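Local coordinates for protein thiazoline oxidase/subtilisin-like protease (Prochloron didemni, PDB 4H6X) that probably cleaves the precursor of the patellamides and joins the ends of the released peptide into a ring, as a subtilisin-like transamidating protease, at residues E301-R304 against T305-K309; M336-F340 against G341-V345. One frame throughout, in Å; residues are numbered along the deposited sequence.

Contact 1 of 2, residues E301-R304 against T305-K309; sequences EAVR and TALLK
Thr305 turns its hydroxyl back on Glu301, one helical turn earlier. Both its OG1, at 2.7 Å, and its N, at 2.9 Å, donate to Glu301 O, reaching that oxygen from opposite faces of its carbonyl plane. OG1 is set between the backbone N and the carbonyl carbon (chi1 48°), so that the hydroxyl of this beta-branched residue, otherwise a poor helix former, is satisfied by the carbonyl of the previous turn. Its methyl CG2 lies 3.4 Å from Glu301 OE2, an oxygen that also takes part in the salt bridge to Arg304: the guanidinium grips the carboxylate side-on, NH2 to OE2 at 2.9 Å in the guanidinium plane and nearly straight (169°), NE to OE1 at 3.2 Å from above the carboxylate plane. Ala306 follows, its N bonded to Ala302 O; two alanines on this flank keep the helix surface low. Leu307 N bonds to Val303 O, and the two side chains lie side by side, CD1 of Leu307 3.9 Å from CG1 of Val303, an apolar ridge made of branched residues. At Leu308, CD1 comes within 3.4 Å of Arg304 NH1, slanting against the guanidinium while its own N bonds to Arg304 O. Replacing Arg304 by a leucine would probably leave the Glu301 carboxylate without its mate and abolish the link to Glu248. Helix 300-309 is covered on two flanks by helices, Val303 and Leu307 facing helix 273-293 and Ala302 and Ala306 meeting helix 332-340, while on a third side Arg304 NH1 ties it to the sheet, reaching Glu248 by a salt bridge and Thr223 O by a hydrogen bond, residues that immediately precede the neighbouring parallel strands 249-253 and 224-229.

Contact 2 of 2, residues M336-F340 against G341-V345; sequences MKVLF and GQPSV
Val338 and Pro343 meet where the chain doubles back after a helix: CG2 of the valine lies 3.7 Å from CB of the proline, and the two side chains cross at about a right angle. The proline ring also rests on the backbone, with CG 3.9 Å from Val338 CA and CD 3.5 Å from Lys337 O. Proline suits this place because the helix is over and a residue without an N-H gives up no helical bond. The first torsion of Val338 places CG2 anti to the carbonyl carbon and CG1 anti to the backbone N (chi1 165°), which leaves CG1 for Ala306 of the preceding helix.

This is the C-terminal end of helix 332-340, closed by Gly341, the first residue to leave helical backbone angles. Its N gives one bond to Lys337 O at 2.8 Å, bent to 131° and arriving from above the carbonyl plane, and a second, weak one to Met336 O at 3.4 Å. Glycine fits because any beta carbon here would be pressed against Lys337 O. Just before it, Phe340 lays one ring face, toward its rim, against CB of its neighbour Leu339 and leans on Leu290 and Gln294.

The other side is much looser. Lys337 brings only its CG near the loop, 4.0 Å from Gln342 O, before its bent chain carries the amine away, as befits a long charged residue at the surface. Gln342 likewise turns its amide from the helix, and Ser344, exposed in the isolated chain, bonds through OG to Thr346 OG1; Pro343 and Ser344 also touch crystal neighbours.

In the fold
Contacts 1 and 2 lie on successive helices, 300-309 and 332-340, and their centres are about 11 Å apart. They meet through small and branched side chains: Ala306 CB is 3.7 Å from Val338 CG1 and equally far from Leu339 CG. Both also pack on helix 273-293, where Leu287 is touched from contact 1 by Val303 and Leu307 and from contact 2 by Met336 and Leu339. That helix carries Ser274 near its start, probably the nucleophile of a subtilase triad with His109 and Asp39, but the shared packing lies more than two turns farther along it. Contact 2 is the more peripheral, about 26 Å from the chain centre against 17 Å for contact 1.

Contact 1 of 2, residues E301-R304 against T305-K309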
loop_
_atom_site.group_PDB
_atom_site.type_symbol
_atom_site.label_atom_id
_atom_site.label_comp_id
_atom_site.label_asym_id
_atom_site.label_seq_id
_atom_site.Cartn_x
_atom_site.Cartn_y
_atom_site.Cartn_z
ATOM N N GLU A 301 6.011 3.822 16.032
ATOM C CA GLU A 301 7.296 3.176 16.251
ATOM C C GLU A 301 7.132 1.817 16.952
ATOM O O GLU A 301 7.876 0.876 16.661
ATOM C CB GLU A 301 8.260 4.102 17.014
ATOM C CG GLU A 301 9.696 3.596 17.133
ATOM C CD GLU A 301 10.455 3.502 15.803
ATOM O OE1 GLU A 301 10.033 4.097 14.780
ATOM O OE2 GLU A 301 11.497 2.812 15.781
ATOM N N ALA A 302 6.153 1.702 17.844
ATOM C CA ALA A 302 5.911 0.401 18.502
ATOM C C ALA A 302 5.457 -0.617 17.449
ATOM O O ALA A 302 5.952 -1.749 17.416
ATOM C CB ALA A 302 4.893 0.528 19.631
ATOM N N VAL A 303 4.553 -0.193 16.558
ATOM C CA VAL A 303 4.075 -1.074 15.496
ATOM C C VAL A 303 5.238 -1.485 14.610
ATOM O O VAL A 303 5.447 -2.672 14.368
ATOM C CB VAL A 303 2.926 -0.455 14.656
ATOM C CG1 VAL A 303 2.627 -1.333 13.437
ATOM C CG2 VAL A 303 1.675 -0.310 15.504
ATOM N N ARG A 304 6.023 -0.505 14.169
ATOM C CA ARG A 304 7.159 -0.769 13.287
ATOM C C ARG A 304 8.155 -1.744 13.918
ATOM O O ARG A 304 8.585 -2.702 13.275
ATOM C CB ARG A 304 7.866 0.545 12.898
ATOM C CG ARG A 304 8.875 0.405 11.762
ATOM C CD ARG A 304 9.615 1.720 11.496
ATOM N NE ARG A 304 10.652 1.910 12.501
ATOM C CZ ARG A 304 11.926 1.542 12.363
ATOM N NH1 ARG A 304 12.362 0.988 11.236
ATOM N NH2 ARG A 304 12.767 1.737 13.368
ATOM N N THR A 305 8.524 -1.500 15.169
ATOM C CA THR A 305 9.560 -2.324 15.805
ATOM C C THR A 305 9.027 -3.725 16.119
ATOM O O THR A 305 9.747 -4.708 15.953
ATOM C CB THR A 305 10.142 -1.654 17.080
ATOM O OG1 THR A 305 9.073 -1.196 17.911
ATOM C CG2 THR A 305 11.001 -0.470 16.708
ATOM N N ALA A 306 7.765 -3.810 16.548
ATOM C CA ALA A 306 7.112 -5.106 16.780
ATOM C C ALA A 306 7.133 -5.982 15.535
ATOM O O ALA A 306 7.426 -7.179 15.635
ATOM C CB ALA A 306 5.684 -4.944 17.274
ATOM N N LEU A 307 6.836 -5.384 14.374
ATOM C CA LEU A 307 6.899 -6.089 13.099
ATOM C C LEU A 307 8.317 -6.510 12.739
ATOM O O LEU A 307 8.542 -7.655 12.324
ATOM C CB LEU A 307 6.271 -5.262 11.955
ATOM C CG LEU A 307 4.757 -5.058 12.014
ATOM C CD1 LEU A 307 4.307 -3.977 11.036
ATOM C CD2 LEU A 307 4.021 -6.378 11.785
ATOM N N LEU A 308 9.281 -5.606 12.900
ATOM C CA LEU A 308 10.660 -5.954 12.549
ATOM C C LEU A 308 11.283 -6.994 13.497
ATOM O O LEU A 308 11.927 -7.938 13.034
ATOM C CB LEU A 308 11.549 -4.709 12.431
ATOM C CG LEU A 308 11.189 -3.731 11.296
ATOM C CD1 LEU A 308 11.917 -2.415 11.515
ATOM C CD2 LEU A 308 11.515 -4.306 9.917
ATOM N N LYS A 309 11.081 -6.815 14.803
ATOM C CA LYS A 309 11.650 -7.713 15.822
ATOM C C LYS A 309 11.131 -9.139 15.731
ATOM O O LYS A 309 11.844 -10.080 16.059
ATOM C CB LYS A 309 11.375 -7.171 17.237
ATOM C CG LYS A 309 12.254 -5.987 17.619
ATOM C CD LYS A 309 13.735 -6.352 17.599
ATOM C CE LYS A 309 14.522 -5.506 18.596
ATOM N NZ LYS A 309 15.978 -5.816 18.559
#

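Contact 2 of 2, residues M336-F340 against G341-V345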
loop_
_atom_site.group_PDB
_atom_site.type_symbol
_atom_site.label_atom_id
_atom_site.label_comp_id
_atom_site.label_asym_id
_atom_site.label_seq_id
_atom_site.Cartn_x
_atom_site.Cartn_y
_atom_site.Cartn_z
ATOM N N MET A 336 1.654 -9.307 17.346
ATOM C CA MET A 336 0.507 -9.150 18.237
ATOM C C MET A 336 0.914 -9.422 19.682
ATOM O O MET A 336 0.550 -8.684 20.594
ATOM C CB MET A 336 -0.608 -10.116 17.849
ATOM C CG MET A 336 -1.197 -9.871 16.477
ATOM S SD MET A 336 -2.486 -8.637 16.576
ATOM C CE MET A 336 -3.871 -9.646 17.082
ATOM N N LYS A 337 1.665 -10.496 19.883
ATOM C CA LYS A 337 2.157 -10.828 21.216
ATOM C C LYS A 337 2.983 -9.667 21.784
ATOM O O LYS A 337 2.812 -9.297 22.941
ATOM C CB LYS A 337 2.959 -12.129 21.185
ATOM C CG LYS A 337 3.090 -12.788 22.550
ATOM C CD LYS A 337 2.847 -14.290 22.469
ATOM C CE LYS A 337 3.944 -15.020 21.703
ATOM N NZ LYS A 337 3.397 -16.199 20.963
ATOM N N VAL A 338 3.842 -9.069 20.961
ATOM C CA VAL A 338 4.671 -7.939 21.408
ATOM C C VAL A 338 3.810 -6.727 21.760
ATOM O O VAL A 338 4.030 -6.079 22.775
ATOM C CB VAL A 338 5.749 -7.547 20.360
ATOM C CG1 VAL A 338 6.335 -6.168 20.657
ATOM C CG2 VAL A 338 6.865 -8.588 20.311
ATOM N N LEU A 339 2.821 -6.430 20.922
ATOM C CA LEU A 339 2.048 -5.208 21.074
ATOM C C LEU A 339 0.988 -5.295 22.159
ATOM O O LEU A 339 0.760 -4.329 22.864
ATOM C CB LEU A 339 1.390 -4.808 19.744
ATOM C CG LEU A 339 2.325 -4.244 18.673
ATOM C CD1 LEU A 339 1.680 -4.304 17.292
ATOM C CD2 LEU A 339 2.748 -2.825 19.042
ATOM N N PHE A 340 0.345 -6.454 22.280
ATOM C CA PHE A 340 -0.830 -6.593 23.136
ATOM C C PHE A 340 -0.756 -7.777 24.109
ATOM O O PHE A 340 -1.646 -7.946 24.944
ATOM C CB PHE A 340 -2.101 -6.701 22.280
ATOM C CG PHE A 340 -2.158 -5.719 21.140
ATOM C CD1 PHE A 340 -2.450 -4.377 21.370
ATOM C CD2 PHE A 340 -1.911 -6.137 19.837
ATOM C CE1 PHE A 340 -2.495 -3.470 20.314
ATOM C CE2 PHE A 340 -1.953 -5.240 18.780
ATOM C CZ PHE A 340 -2.244 -3.905 19.018
ATOM N N GLY A 341 0.294 -8.587 24.004
ATOM C CA GLY A 341 0.441 -9.776 24.853
ATOM C C GLY A 341 1.631 -9.648 25.787
ATOM O O GLY A 341 1.940 -8.558 26.268
ATOM N N GLN A 342 2.298 -10.771 26.037
ATOM C CA GLN A 342 3.458 -10.813 26.925
ATOM C C GLN A 342 4.605 -11.435 26.153
ATOM O O GLN A 342 4.778 -12.648 26.186
ATOM C CB GLN A 342 3.163 -11.629 28.202
ATOM C CG GLN A 342 2.054 -11.073 29.096
ATOM C CD GLN A 342 2.346 -9.677 29.618
ATOM O OE1 GLN A 342 3.451 -9.392 30.092
ATOM N NE2 GLN A 342 1.354 -8.795 29.532
ATOM N N PRO A 343 5.380 -10.606 25.420
ATOM C CA PRO A 343 6.394 -11.198 24.551
ATOM C C PRO A 343 7.527 -11.804 25.358
ATOM O O PRO A 343 7.800 -11.365 26.476
ATOM C CB PRO A 343 6.915 -9.999 23.739
ATOM C CG PRO A 343 6.632 -8.809 24.612
ATOM C CD PRO A 343 5.336 -9.137 25.303
ATOM N N SER A 344 8.172 -12.802 24.774
ATOM C CA SER A 344 9.389 -13.371 25.312
ATOM C C SER A 344 10.492 -12.327 25.239
ATOM O O SER A 344 10.607 -11.606 24.236
ATOM C CB SER A 344 9.809 -14.563 24.463
ATOM O OG SER A 344 11.046 -15.076 24.911
ATOM N N VAL A 345 11.308 -12.274 26.291
ATOM C CA VAL A 345 12.506 -11.438 26.325
ATOM C C VAL A 345 13.435 -11.686 25.120
ATOM O O VAL A 345 14.135 -10.770 24.663
ATOM C CB VAL A 345 13.275 -11.651 27.648
ATOM C CG1 VAL A 345 13.950 -13.016 27.669
ATOM C CG2 VAL A 345 14.276 -10.527 27.879
#